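Local structure of CbsA (Xanthomonas oryzae pv. oryzae, 5XYH) at residues A209-L212 with Y213-V217; V277-N280 with A281-A285; W199-R203 with S204-P208; T220-G223 with L224-D228. The protein probably hydrolyses 1,4-beta-glucosidic bonds of cellulose to release cellobiose, as an exoglucanase of glycoside hydrolase family 6 that degrades plant cell walls. One frame throughout, in Å; residues are numbered along the deposited sequence.

Contact 1: residues A209-L212 with Y213-V217; sequences AISL and YTRVV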
ATOM      1  N   ALA A 209      16.246  -4.244  -9.650  1.00 18.28           N
ATOM      2  CA  ALA A 209      15.003  -4.435  -8.906  1.00 17.77           C
ATOM      3  C   ALA A 209      14.607  -5.903  -8.891  1.00 17.41           C
ATOM      4  O   ALA A 209      14.440  -6.510  -7.828  1.00 17.01           O
ATOM      5  CB  ALA A 209      13.883  -3.592  -9.513  1.00 18.32           C
ATOM      6  N   ILE A 210      14.461  -6.491 -10.078  1.00 18.10           N
ATOM      7  CA  ILE A 210      14.127  -7.908 -10.172  1.00 17.39           C
ATOM      8  C   ILE A 210      15.171  -8.751  -9.453  1.00 16.60           C
ATOM      9  O   ILE A 210      14.832  -9.622  -8.651  1.00 16.22           O
ATOM     10  CB  ILE A 210      13.973  -8.323 -11.643  1.00 17.52           C
ATOM     11  CG1 ILE A 210      12.851  -7.529 -12.325  1.00 17.50           C
ATOM     12  CG2 ILE A 210      13.764  -9.821 -11.755  1.00 16.65           C
ATOM     13  CD1 ILE A 210      11.514  -7.569 -11.613  1.00 16.08           C
ATOM     14  N   SER A 211      16.461  -8.497  -9.704  1.00 16.81           N
ATOM     15  CA  SER A 211      17.479  -9.325  -9.063  1.00 17.62           C
ATOM     16  C   SER A 211      17.506  -9.132  -7.549  1.00 18.10           C
ATOM     17  O   SER A 211      17.812 -10.080  -6.814  1.00 17.89           O
ATOM     18  CB  SER A 211      18.858  -9.044  -9.657  1.00 19.02           C
ATOM     19  OG  SER A 211      19.510  -8.003  -8.955  1.00 20.77           O
ATOM     20  N   LEU A 212      17.166  -7.931  -7.064  1.00 17.22           N
ATOM     21  CA  LEU A 212      17.074  -7.707  -5.625  1.00 17.07           C
ATOM     22  C   LEU A 212      15.982  -8.561  -5.002  1.00 16.16           C
ATOM     23  O   LEU A 212      16.232  -9.307  -4.054  1.00 16.72           O
ATOM     24  CB  LEU A 212      16.816  -6.229  -5.323  1.00 16.38           C
ATOM     25  CG  LEU A 212      16.501  -5.877  -3.866  1.00 17.13           C
ATOM     26  CD1 LEU A 212      17.654  -6.242  -2.963  1.00 17.84           C
ATOM     27  CD2 LEU A 212      16.163  -4.386  -3.748  1.00 15.24           C
ATOM     28  N   TYR A 213      14.754  -8.453  -5.508  1.00 15.74           N
ATOM     29  CA  TYR A 213      13.678  -9.269  -4.958  1.00 14.80           C
ATOM     30  C   TYR A 213      13.987 -10.750  -5.116  1.00 15.58           C
ATOM     31  O   TYR A 213      13.728 -11.546  -4.209  1.00 15.27           O
ATOM     32  CB  TYR A 213      12.344  -8.915  -5.625  1.00 14.30           C
ATOM     33  CG  TYR A 213      11.733  -7.648  -5.053  1.00 13.53           C
ATOM     34  CD1 TYR A 213      12.173  -6.392  -5.459  1.00 13.05           C
ATOM     35  CD2 TYR A 213      10.743  -7.716  -4.096  1.00 12.56           C
ATOM     36  CE1 TYR A 213      11.616  -5.227  -4.922  1.00 12.81           C
ATOM     37  CE2 TYR A 213      10.182  -6.568  -3.557  1.00 13.04           C
ATOM     38  CZ  TYR A 213      10.614  -5.335  -3.958  1.00 12.63           C
ATOM     39  OH  TYR A 213      10.030  -4.216  -3.393  1.00 12.61           O
ATOM     40  N   THR A 214      14.565 -11.136  -6.247  1.00 16.34           N
ATOM     41  CA  THR A 214      14.872 -12.552  -6.442  1.00 16.57           C
ATOM     42  C   THR A 214      15.919 -13.017  -5.438  1.00 17.11           C
ATOM     43  O   THR A 214      15.748 -14.046  -4.773  1.00 16.33           O
ATOM     44  CB  THR A 214      15.338 -12.795  -7.880  1.00 16.03           C
ATOM     45  OG1 THR A 214      14.290 -12.413  -8.777  1.00 15.54           O
ATOM     46  CG2 THR A 214      15.650 -14.269  -8.089  1.00 16.24           C
ATOM     47  N   ARG A 215      16.995 -12.241  -5.285  1.00 17.02           N
ATOM     48  CA  ARG A 215      18.064 -12.609  -4.360  1.00 17.58           C
ATOM     49  C   ARG A 215      17.561 -12.708  -2.924  1.00 17.86           C
ATOM     50  O   ARG A 215      17.942 -13.630  -2.188  1.00 17.63           O
ATOM     51  CB  ARG A 215      19.194 -11.591  -4.467  1.00 18.88           C
ATOM     52  CG  ARG A 215      20.306 -11.776  -3.481  1.00 21.06           C
ATOM     53  CD  ARG A 215      21.437 -10.799  -3.783  1.00 21.73           C
ATOM     54  NE  ARG A 215      21.091  -9.404  -3.497  1.00 22.11           N
ATOM     55  CZ  ARG A 215      20.864  -8.478  -4.424  1.00 20.40           C
ATOM     56  NH1 ARG A 215      20.934  -8.793  -5.709  1.00 21.09           N
ATOM     57  NH2 ARG A 215      20.579  -7.232  -4.060  1.00 21.62           N
ATOM     58  N   VAL A 216      16.695 -11.780  -2.505  1.00 16.21           N
ATOM     59  CA  VAL A 216      16.239 -11.791  -1.114  1.00 16.34           C
ATOM     60  C   VAL A 216      15.368 -13.008  -0.842  1.00 15.39           C
ATOM     61  O   VAL A 216      15.578 -13.730   0.140  1.00 15.85           O
ATOM     62  CB  VAL A 216      15.491 -10.490  -0.774  1.00 16.58           C
ATOM     63  CG1 VAL A 216      14.790 -10.627   0.590  1.00 16.18           C
ATOM     64  CG2 VAL A 216      16.454  -9.319  -0.765  1.00 17.08           C
ATOM     65  N   VAL A 217      14.355 -13.245  -1.686  1.00 15.98           N
ATOM     66  CA  VAL A 217      13.450 -14.354  -1.407  1.00 14.53           C
ATOM     67  C   VAL A 217      14.138 -15.693  -1.668  1.00 15.11           C
ATOM     68  O   VAL A 217      13.893 -16.674  -0.954  1.00 15.13           O
ATOM     69  CB  VAL A 217      12.153 -14.214  -2.223  1.00 15.02           C
ATOM     70  CG1 VAL A 217      11.151 -15.278  -1.793  1.00 13.41           C
ATOM     71  CG2 VAL A 217      11.561 -12.823  -2.051  1.00 13.94           C
TER
HETATM   72  O   HOH W   1      21.192 -10.958  -6.983  1.00 30.00           O

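Contact 2: residues V277-N280 with A281-A285; sequences VLYN and AFVGA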
ATOM      1  N   VAL A 277       3.929  -5.669 -16.241  1.00 15.36           N
ATOM      2  CA  VAL A 277       5.347  -5.501 -16.534  1.00 15.61           C
ATOM      3  C   VAL A 277       6.196  -6.261 -15.521  1.00 16.26           C
ATOM      4  O   VAL A 277       7.146  -6.970 -15.885  1.00 16.22           O
ATOM      5  CB  VAL A 277       5.683  -3.998 -16.572  1.00 16.59           C
ATOM      6  CG1 VAL A 277       7.144  -3.755 -16.316  1.00 17.57           C
ATOM      7  CG2 VAL A 277       5.250  -3.407 -17.915  1.00 16.61           C
ATOM      8  N   LEU A 278       5.853  -6.150 -14.234  1.00 14.90           N
ATOM      9  CA  LEU A 278       6.614  -6.849 -13.205  1.00 15.00           C
ATOM     10  C   LEU A 278       6.445  -8.359 -13.321  1.00 14.80           C
ATOM     11  O   LEU A 278       7.427  -9.102 -13.241  1.00 14.96           O
ATOM     12  CB  LEU A 278       6.184  -6.367 -11.819  1.00 14.10           C
ATOM     13  CG  LEU A 278       6.687  -4.961 -11.463  1.00 13.92           C
ATOM     14  CD1 LEU A 278       6.183  -4.539 -10.095  1.00 14.06           C
ATOM     15  CD2 LEU A 278       8.206  -4.922 -11.506  1.00 15.32           C
ATOM     16  N   TYR A 279       5.206  -8.820 -13.504  1.00 14.88           N
ATOM     17  CA  TYR A 279       4.937 -10.246 -13.648  1.00 15.37           C
ATOM     18  C   TYR A 279       5.819 -10.869 -14.728  1.00 15.88           C
ATOM     19  O   TYR A 279       6.468 -11.897 -14.501  1.00 16.04           O
ATOM     20  CB  TYR A 279       3.458 -10.469 -13.966  1.00 15.77           C
ATOM     21  CG  TYR A 279       3.161 -11.917 -14.283  1.00 16.76           C
ATOM     22  CD1 TYR A 279       2.869 -12.827 -13.265  1.00 16.16           C
ATOM     23  CD2 TYR A 279       3.212 -12.387 -15.595  1.00 17.50           C
ATOM     24  CE1 TYR A 279       2.617 -14.168 -13.545  1.00 16.68           C
ATOM     25  CE2 TYR A 279       2.969 -13.731 -15.886  1.00 17.06           C
ATOM     26  CZ  TYR A 279       2.666 -14.613 -14.852  1.00 17.41           C
ATOM     27  OH  TYR A 279       2.420 -15.936 -15.127  1.00 16.74           O
ATOM     28  N   ASN A 280       5.861 -10.250 -15.912  1.00 16.06           N
ATOM     29  CA  ASN A 280       6.651 -10.798 -17.010  1.00 17.18           C
ATOM     30  C   ASN A 280       8.134 -10.796 -16.687  1.00 16.44           C
ATOM     31  O   ASN A 280       8.855 -11.742 -17.022  1.00 16.77           O
ATOM     32  CB  ASN A 280       6.379 -10.012 -18.293  1.00 18.29           C
ATOM     33  CG  ASN A 280       5.004 -10.272 -18.829  1.00 18.77           C
ATOM     34  OD1 ASN A 280       4.485 -11.376 -18.697  1.00 20.27           O
ATOM     35  ND2 ASN A 280       4.390  -9.259 -19.413  1.00 20.35           N
ATOM     36  N   ALA A 281       8.607  -9.749 -16.025  1.00 15.66           N
ATOM     37  CA  ALA A 281      10.013  -9.697 -15.658  1.00 16.29           C
ATOM     38  C   ALA A 281      10.360 -10.768 -14.629  1.00 15.73           C
ATOM     39  O   ALA A 281      11.449 -11.358 -14.683  1.00 15.27           O
ATOM     40  CB  ALA A 281      10.360  -8.308 -15.131  1.00 15.64           C
ATOM     41  N   PHE A 282       9.462 -11.024 -13.668  1.00 15.15           N
ATOM     42  CA  PHE A 282       9.772 -12.032 -12.652  1.00 14.21           C
ATOM     43  C   PHE A 282       9.744 -13.431 -13.251  1.00 14.60           C
ATOM     44  O   PHE A 282      10.632 -14.249 -12.983  1.00 13.96           O
ATOM     45  CB  PHE A 282       8.810 -11.923 -11.465  1.00 13.64           C
ATOM     46  CG  PHE A 282       9.213 -10.887 -10.461  1.00 13.73           C
ATOM     47  CD1 PHE A 282      10.417 -10.999  -9.775  1.00 14.48           C
ATOM     48  CD2 PHE A 282       8.410  -9.795 -10.208  1.00 13.47           C
ATOM     49  CE1 PHE A 282      10.804 -10.039  -8.856  1.00 13.82           C
ATOM     50  CE2 PHE A 282       8.779  -8.845  -9.291  1.00 13.43           C
ATOM     51  CZ  PHE A 282       9.978  -8.957  -8.617  1.00 13.71           C
ATOM     52  N   VAL A 283       8.750 -13.716 -14.082  1.00 14.53           N
ATOM     53  CA  VAL A 283       8.754 -14.988 -14.790  1.00 15.76           C
ATOM     54  C   VAL A 283      10.022 -15.114 -15.630  1.00 16.15           C
ATOM     55  O   VAL A 283      10.632 -16.191 -15.708  1.00 15.88           O
ATOM     56  CB  VAL A 283       7.465 -15.119 -15.619  1.00 16.46           C
ATOM     57  CG1 VAL A 283       7.543 -16.319 -16.544  1.00 16.53           C
ATOM     58  CG2 VAL A 283       6.262 -15.254 -14.675  1.00 15.23           C
ATOM     59  N   GLY A 284      10.473 -14.006 -16.224  1.00 16.03           N
ATOM     60  CA  GLY A 284      11.730 -14.023 -16.954  1.00 15.38           C
ATOM     61  C   GLY A 284      12.922 -14.329 -16.076  1.00 16.83           C
ATOM     62  O   GLY A 284      13.901 -14.927 -16.533  1.00 16.02           O
ATOM     63  N   ALA A 285      12.866 -13.921 -14.809  1.00 15.42           N
ATOM     64  CA  ALA A 285      13.926 -14.227 -13.863  1.00 15.98           C
ATOM     65  C   ALA A 285      13.797 -15.622 -13.261  1.00 16.24           C
ATOM     66  O   ALA A 285      14.609 -15.976 -12.400  1.00 17.60           O
ATOM     67  CB  ALA A 285      13.949 -13.185 -12.740  1.00 14.66           C
TER

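Contact 3: residues W199-R203 with S204-P208; sequences WLAWR and SNMTP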
ATOM      1  N   TRP A 199       8.898   3.412 -11.577  1.00 17.12           N
ATOM      2  CA  TRP A 199      10.308   3.759 -11.736  1.00 18.32           C
ATOM      3  C   TRP A 199      11.225   2.572 -11.466  1.00 19.05           C
ATOM      4  O   TRP A 199      12.359   2.546 -11.974  1.00 19.93           O
ATOM      5  CB  TRP A 199      10.688   4.924 -10.823  1.00 18.63           C
ATOM      6  CG  TRP A 199      10.159   6.270 -11.272  1.00 18.08           C
ATOM      7  CD1 TRP A 199       9.303   7.079 -10.585  1.00 18.82           C
ATOM      8  CD2 TRP A 199      10.467   6.957 -12.496  1.00 19.13           C
ATOM      9  NE1 TRP A 199       9.055   8.226 -11.302  1.00 18.69           N
ATOM     10  CE2 TRP A 199       9.758   8.175 -12.480  1.00 18.61           C
ATOM     11  CE3 TRP A 199      11.277   6.659 -13.607  1.00 19.84           C
ATOM     12  CZ2 TRP A 199       9.830   9.099 -13.527  1.00 19.44           C
ATOM     13  CZ3 TRP A 199      11.343   7.584 -14.660  1.00 19.31           C
ATOM     14  CH2 TRP A 199      10.626   8.785 -14.606  1.00 19.00           C
ATOM     15  N   LEU A 200      10.754   1.588 -10.691  1.00 18.29           N
ATOM     16  CA  LEU A 200      11.505   0.350 -10.493  1.00 18.67           C
ATOM     17  C   LEU A 200      11.736  -0.400 -11.798  1.00 19.19           C
ATOM     18  O   LEU A 200      12.719  -1.142 -11.918  1.00 20.45           O
ATOM     19  CB  LEU A 200      10.765  -0.563  -9.522  1.00 17.47           C
ATOM     20  CG  LEU A 200      11.024  -0.376  -8.044  1.00 17.98           C
ATOM     21  CD1 LEU A 200      10.337  -1.540  -7.300  1.00 15.40           C
ATOM     22  CD2 LEU A 200      12.522  -0.361  -7.822  1.00 18.09           C
ATOM     23  N   ALA A 201      10.835  -0.247 -12.766  1.00 18.23           N
ATOM     24  CA  ALA A 201      10.919  -0.959 -14.035  1.00 20.47           C
ATOM     25  C   ALA A 201      11.627  -0.157 -15.128  1.00 20.44           C
ATOM     26  O   ALA A 201      11.784  -0.652 -16.253  1.00 20.84           O
ATOM     27  CB  ALA A 201       9.506  -1.350 -14.497  1.00 19.72           C
ATOM     28  N   TRP A 202      12.079   1.050 -14.822  1.00 19.58           N
ATOM     29  CA  TRP A 202      12.534   1.988 -15.833  1.00 20.54           C
ATOM     30  C   TRP A 202      14.019   1.786 -16.125  1.00 20.86           C
ATOM     31  O   TRP A 202      14.853   1.833 -15.212  1.00 19.36           O
ATOM     32  CB  TRP A 202      12.265   3.410 -15.352  1.00 19.96           C
ATOM     33  CG  TRP A 202      12.376   4.479 -16.375  1.00 20.47           C
ATOM     34  CD1 TRP A 202      11.453   4.810 -17.334  1.00 20.50           C
ATOM     35  CD2 TRP A 202      13.459   5.405 -16.523  1.00 21.02           C
ATOM     36  NE1 TRP A 202      11.909   5.880 -18.074  1.00 19.91           N
ATOM     37  CE2 TRP A 202      13.138   6.261 -17.596  1.00 20.36           C
ATOM     38  CE3 TRP A 202      14.677   5.583 -15.860  1.00 20.67           C
ATOM     39  CZ2 TRP A 202      13.988   7.282 -18.016  1.00 20.27           C
ATOM     40  CZ3 TRP A 202      15.521   6.598 -16.283  1.00 19.73           C
ATOM     41  CH2 TRP A 202      15.169   7.436 -17.344  1.00 19.91           C
ATOM     42  N   ARG A 203      14.335   1.583 -17.405  1.00 20.81           N
ATOM     43  CA  ARG A 203      15.700   1.488 -17.915  1.00 21.34           C
ATOM     44  C   ARG A 203      16.600   0.620 -17.046  1.00 21.42           C
ATOM     45  O   ARG A 203      16.344  -0.578 -16.885  1.00 21.79           O
ATOM     46  CB  ARG A 203      16.295   2.885 -18.070  1.00 21.57           C
ATOM     47  CG  ARG A 203      15.522   3.740 -19.064  1.00 21.23           C
ATOM     48  CD  ARG A 203      16.298   4.988 -19.418  1.00 21.05           C
ATOM     49  NE  ARG A 203      17.454   4.646 -20.233  1.00 22.59           N
ATOM     50  CZ  ARG A 203      17.443   4.653 -21.561  1.00 21.98           C
ATOM     51  NH1 ARG A 203      16.338   5.007 -22.216  1.00 22.16           N
ATOM     52  NH2 ARG A 203      18.543   4.315 -22.225  1.00 22.68           N
ATOM     53  N   SER A 204      17.662   1.201 -16.488  1.00 21.26           N
ATOM     54  CA  SER A 204      18.645   0.388 -15.785  1.00 21.12           C
ATOM     55  C   SER A 204      18.205   0.020 -14.374  1.00 21.73           C
ATOM     56  O   SER A 204      18.994  -0.586 -13.634  1.00 20.93           O
ATOM     57  CB  SER A 204      19.996   1.102 -15.737  1.00 20.66           C
ATOM     58  OG  SER A 204      19.923   2.230 -14.903  1.00 22.14           O
ATOM     59  N   ASN A 205      16.976   0.375 -13.985  1.00 19.99           N
ATOM     60  CA  ASN A 205      16.468   0.008 -12.668  1.00 21.05           C
ATOM     61  C   ASN A 205      15.872  -1.394 -12.657  1.00 19.37           C
ATOM     62  O   ASN A 205      15.827  -2.028 -11.600  1.00 19.26           O
ATOM     63  CB  ASN A 205      15.406   1.012 -12.199  1.00 19.91           C
ATOM     64  CG  ASN A 205      15.982   2.380 -11.884  1.00 21.42           C
ATOM     65  OD1 ASN A 205      17.158   2.509 -11.526  1.00 20.86           O
ATOM     66  ND2 ASN A 205      15.145   3.416 -11.999  1.00 21.04           N
ATOM     67  N   MET A 206      15.401  -1.886 -13.799  1.00 19.66           N
ATOM     68  CA  MET A 206      14.639  -3.132 -13.794  1.00 19.78           C
ATOM     69  C   MET A 206      15.505  -4.309 -13.336  1.00 19.65           C
ATOM     70  O   MET A 206      15.122  -5.061 -12.432  1.00 19.44           O
ATOM     71  CB  MET A 206      14.041  -3.375 -15.181  1.00 20.72           C
ATOM     72  CG  MET A 206      13.304  -4.709 -15.343  1.00 20.37           C
ATOM     73  SD  MET A 206      11.771  -4.785 -14.378  1.00 24.56           S
ATOM     74  CE  MET A 206      10.544  -4.567 -15.670  1.00 19.87           C
ATOM     75  N   THR A 207      16.689  -4.474 -13.935  1.00 19.64           N
ATOM     76  CA  THR A 207      17.550  -5.596 -13.552  1.00 19.42           C
ATOM     77  C   THR A 207      17.904  -5.604 -12.071  1.00 19.31           C
ATOM     78  O   THR A 207      17.704  -6.650 -11.423  1.00 19.47           O
ATOM     79  CB  THR A 207      18.806  -5.611 -14.428  1.00 21.08           C
ATOM     80  OG1 THR A 207      18.443  -6.040 -15.750  1.00 21.76           O
ATOM     81  CG2 THR A 207      19.864  -6.549 -13.843  1.00 20.79           C
ATOM     82  N   PRO A 208      18.408  -4.519 -11.464  1.00 18.34           N
ATOM     83  CA  PRO A 208      18.657  -4.584 -10.012  1.00 19.34           C
ATOM     84  C   PRO A 208      17.385  -4.776  -9.202  1.00 18.71           C
ATOM     85  O   PRO A 208      17.435  -5.438  -8.160  1.00 18.96           O
ATOM     86  CB  PRO A 208      19.351  -3.247  -9.699  1.00 19.09           C
ATOM     87  CG  PRO A 208      18.983  -2.335 -10.830  1.00 19.19           C
ATOM     88  CD  PRO A 208      18.825  -3.225 -12.037  1.00 19.32           C
TER
HETATM   89  O   HOH W   2      17.611  -2.835 -16.182  1.00 19.77           O

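Contact 4: residues T220-G223 with L224-D228; sequences TAAG and LASAD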
ATOM      1  N   THR A 220      15.817 -17.188   1.369  1.00 14.02           N
ATOM      2  CA  THR A 220      15.044 -17.699   2.487  1.00 15.13           C
ATOM      3  C   THR A 220      15.131 -19.226   2.505  1.00 14.76           C
ATOM      4  O   THR A 220      15.603 -19.854   1.561  1.00 15.09           O
ATOM      5  CB  THR A 220      13.586 -17.241   2.397  1.00 13.96           C
ATOM      6  OG1 THR A 220      12.968 -17.801   1.229  1.00 12.82           O
ATOM      7  CG2 THR A 220      13.494 -15.716   2.332  1.00 13.45           C
ATOM      8  N   ALA A 221      14.663 -19.829   3.598  1.00 15.11           N
ATOM      9  CA  ALA A 221      14.771 -21.281   3.724  1.00 15.29           C
ATOM     10  C   ALA A 221      14.028 -21.999   2.597  1.00 15.25           C
ATOM     11  O   ALA A 221      14.566 -22.928   1.980  1.00 15.29           O
ATOM     12  CB  ALA A 221      14.253 -21.733   5.086  1.00 15.20           C
ATOM     13  N   ALA A 222      12.805 -21.561   2.289  1.00 14.35           N
ATOM     14  CA  ALA A 222      12.008 -22.189   1.242  1.00 13.90           C
ATOM     15  C   ALA A 222      12.259 -21.600  -0.143  1.00 13.76           C
ATOM     16  O   ALA A 222      11.597 -22.009  -1.101  1.00 14.17           O
ATOM     17  CB  ALA A 222      10.518 -22.084   1.586  1.00 13.26           C
ATOM     18  N   GLY A 223      13.197 -20.663  -0.285  1.00 14.82           N
ATOM     19  CA  GLY A 223      13.406 -20.066  -1.593  1.00 14.24           C
ATOM     20  C   GLY A 223      12.195 -19.251  -2.031  1.00 13.86           C
ATOM     21  O   GLY A 223      11.468 -18.677  -1.210  1.00 13.98           O
ATOM     22  N   LEU A 224      11.969 -19.216  -3.349  1.00 13.20           N
ATOM     23  CA  LEU A 224      10.883 -18.421  -3.910  1.00 12.74           C
ATOM     24  C   LEU A 224       9.511 -18.800  -3.360  1.00 13.33           C
ATOM     25  O   LEU A 224       8.566 -18.025  -3.516  1.00 13.28           O
ATOM     26  CB  LEU A 224      10.871 -18.551  -5.436  1.00 13.74           C
ATOM     27  CG  LEU A 224      12.172 -18.142  -6.143  1.00 14.11           C
ATOM     28  CD1 LEU A 224      11.927 -18.040  -7.651  1.00 14.01           C
ATOM     29  CD2 LEU A 224      12.732 -16.844  -5.570  1.00 13.57           C
ATOM     30  N   ALA A 225       9.368 -19.972  -2.734  1.00 12.94           N
ATOM     31  CA  ALA A 225       8.066 -20.339  -2.190  1.00 13.37           C
ATOM     32  C   ALA A 225       7.689 -19.513  -0.967  1.00 13.50           C
ATOM     33  O   ALA A 225       6.540 -19.603  -0.521  1.00 13.71           O
ATOM     34  CB  ALA A 225       8.028 -21.833  -1.827  1.00 13.73           C
ATOM     35  N   SER A 226       8.622 -18.728  -0.409  1.00 12.88           N
ATOM     36  CA  SER A 226       8.333 -17.942   0.781  1.00 13.00           C
ATOM     37  C   SER A 226       7.423 -16.757   0.483  1.00 13.88           C
ATOM     38  O   SER A 226       6.869 -16.171   1.418  1.00 12.71           O
ATOM     39  CB  SER A 226       9.635 -17.431   1.416  1.00 13.21           C
ATOM     40  OG  SER A 226      10.511 -18.498   1.760  1.00 13.27           O
ATOM     41  N   ALA A 227       7.301 -16.373  -0.788  1.00 12.88           N
ATOM     42  CA  ALA A 227       6.478 -15.248  -1.212  1.00 13.46           C
ATOM     43  C   ALA A 227       5.418 -15.772  -2.164  1.00 13.45           C
ATOM     44  O   ALA A 227       5.741 -16.362  -3.201  1.00 14.22           O
ATOM     45  CB  ALA A 227       7.313 -14.154  -1.889  1.00 12.36           C
ATOM     46  N   ASP A 228       4.157 -15.564  -1.811  1.00 13.41           N
ATOM     47  CA  ASP A 228       3.071 -16.004  -2.667  1.00 13.38           C
ATOM     48  C   ASP A 228       2.850 -15.055  -3.828  1.00 14.18           C
ATOM     49  O   ASP A 228       2.235 -15.445  -4.831  1.00 13.78           O
ATOM     50  CB  ASP A 228       1.814 -16.157  -1.825  1.00 14.25           C
ATOM     51  CG  ASP A 228       1.979 -17.234  -0.778  1.00 15.13           C
ATOM     52  OD1 ASP A 228       1.908 -18.420  -1.152  1.00 15.80           O
ATOM     53  OD2 ASP A 228       2.224 -16.913   0.405  1.00 14.21           O
TER
HETATM   54  O   HOH W   3      11.266 -19.699   4.096  1.00 13.27           O

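Contact 1: residues A209-L212 with Y213-V217
Leu212 and Arg215 cross on one side of the helix, with Leu212 CD1 3.3 Å from Arg215 NH2. The arginine runs out straight and then bends at its third torsion (chi3 70°). The bend folds the guanidinium back, so that Leu212 CA lies over one of its faces. Water 1 sits at the guanidinium edge, in its plane, and accepts from Arg215 NH1. The same water donates weakly to Ser211 O. Leu212 also lies alongside Val216 one turn on, pointing the same way, with CD1 4.0 Å from Val216 CG2. Tyr213 packs differently. Its ring edge meets the previous turn, with CD1 3.3 Å from Ala209 O, while its N donates to the same oxygen almost in line (N-H...O 173°). Its hydroxyl bonds to Asp193 O. On another side of the helix, Thr214 OG1 donates to Ile210 O at 2.8 Å from above the carbonyl plane. That oxygen also accepts from Thr214 N. All this belongs to helix 206-218, which connects parallel strands 188-193 and 229-232 in a beta-alpha-beta unit. Leu212 and Tyr213 face helix 150-155, Val216 faces helix 170-183, and Ile210 faces helix 271-284.

Contact 2: residues V277-N280 with A281-A285
The first torsions of Tyr279 and Val283 bring a methyl over a ring. Tyr279 CG stands anti to its own backbone N (chi1 173°), which sends the ring outward and slightly toward the next turn. Val283 has CG1 anti to its N, and this turns the other methyl, CG2, back toward the tyrosine. CG2 therefore lies over one face of the ring, 3.6 Å above the plane and displaced toward the rim. This is a CH-pi contact, and Tyr279 CZ is the ring atom nearest the methyl, 3.7 Å from Val283 CG2. The methyl also comes 3.4 Å from Tyr279 O, so it touches both ring and carbonyl. That carbonyl accepts a nearly straight bond from Val283 N (N-H...O 176°). The ring is fixed at its far end as well, because Tyr279 OH bonds to Ser289 O and the ring stacks with His353.

Phe282 packs on its own preceding turn. Its CD2 lies 3.3 Å from Leu278 O, the oxygen that accepts from Phe282 N at 2.8 Å. Beyond the segments the phenyl stacks with Phe230 and meets Trp287 edge-to-face. Near the end of the helix, Gly284 N donates to Asn280 O.

The i to i+4 bonds are those of an alpha helix, here in its last turns. Tyr279 and Leu278 rest on Phe293 of strand 292-296. Helix 271-284 precedes that strand in the chain and is part of the distorted alpha/beta barrel known for family 6 glycoside hydrolases.

Contact 3: residues W199-R203 with S204-P208
Asn205, in the short 3-10 segment leading into helix 206-218, reaches back and donates through ND2 to Trp199 O at 2.9 Å. The bond is somewhat bent, and the oxygen lies tilted from the amide plane. Trp202 N donates to the same oxygen from the opposite face of the carbonyl, so two N-H groups grip Trp199 O. Asn205 N in turn donates to Trp202 O at 2.9 Å. Asn205 is thereby held through both its backbone N and its side-chain ND2, and ND2 comes to the edge of the Trp202 ring, near its plane.

Next to this, Met206 packs on Ala201, with CE 3.6 Å from Ala201 CB. The methionine starts extended, with CG anti to its N (chi1 175°), then bends at chi2 and chi3, which lays SD and CE against the alanine. Met206 CA also makes a CH...O contact with Leu200 O.

Further out, the Trp202 ring is sandwiched. Trp199 CZ3 lies over the centre of one face, 3.5 Å above the plane, and Arg203 CG lies over the other. Trp202 NE1 is tied to Trp265 O. Water 2 donates to Arg203 O and accepts from Thr207 N, bridging the loop to the first turn of the helix.

The segments join the loop after strand 188-193 to helix 206-218. Met206 and Ala201 face Val277 of helix 271-284, and Leu200 and Asn205 touch Val154 of helix 150-155.

Contact 4: residues T220-G223 with L224-D228
Ser226 OG is surrounded by Thr220 OG1 at 2.6 Å, Gly223 O at 3.1 Å, and water 3. The frame is a type I beta turn, Thr220 to Gly223, running straight into a short 3-10 segment. Gly223 N donates to Thr220 O and closes the turn. Gly223 itself has a positive phi (66°), which swings the chain out of the turn and into the 3-10 segment. Its carbonyl then accepts from Ser226 N at 3.0 Å, in a fairly straight bond whose donor stands above the carbonyl plane.

The Ser226 hydroxyl is placed by its torsion, with OG anti to the carbonyl carbon (chi1 -58°). This points OG back at the turn instead of onward along the chain. Water 3 spans the gap beside it, accepting from Ala222 N and touching OG at 2.7 Å. Thr220 OG1 has a further partner in Val217 O, at the end of helix 206-218, so the hydroxyl pair is linked to that helix. Ala221 N bonds to Asp180 OD1, which fastens the turn to helix 170-183. Ser226 O accepts from Asn190 ND2 of strand 188-193. In the chain the turn lies between helix 206-218 and strand 229-232, on the return leg of a beta-alpha-beta unit.

Ala222 CB packs 3.6 Å from Ser226 OG and 4.2 Å from Ala225 CB.

The four contacts follow one another along the chain, and none crosses or encloses another. Contact 3 comes first and leads the loop after strand 188-193 into helix 206-218. Contact 1 carries that helix on. Contact 4 ends the crossover by turning the chain toward strand 229-232. Contact 2 comes later, at the end of helix 271-284, and packs against contacts 1 and 3 but does not touch contact 4. Ile210 of contact 1 packs on Ala281, Phe282 and Ala285 of contact 2. Met206 of contact 3 sits against Val277 and Ala281. Val217 reaches Gly223 and Leu224 of contact 4. Contacts 3 and 4 stay apart, their centres about 23 Å from each other.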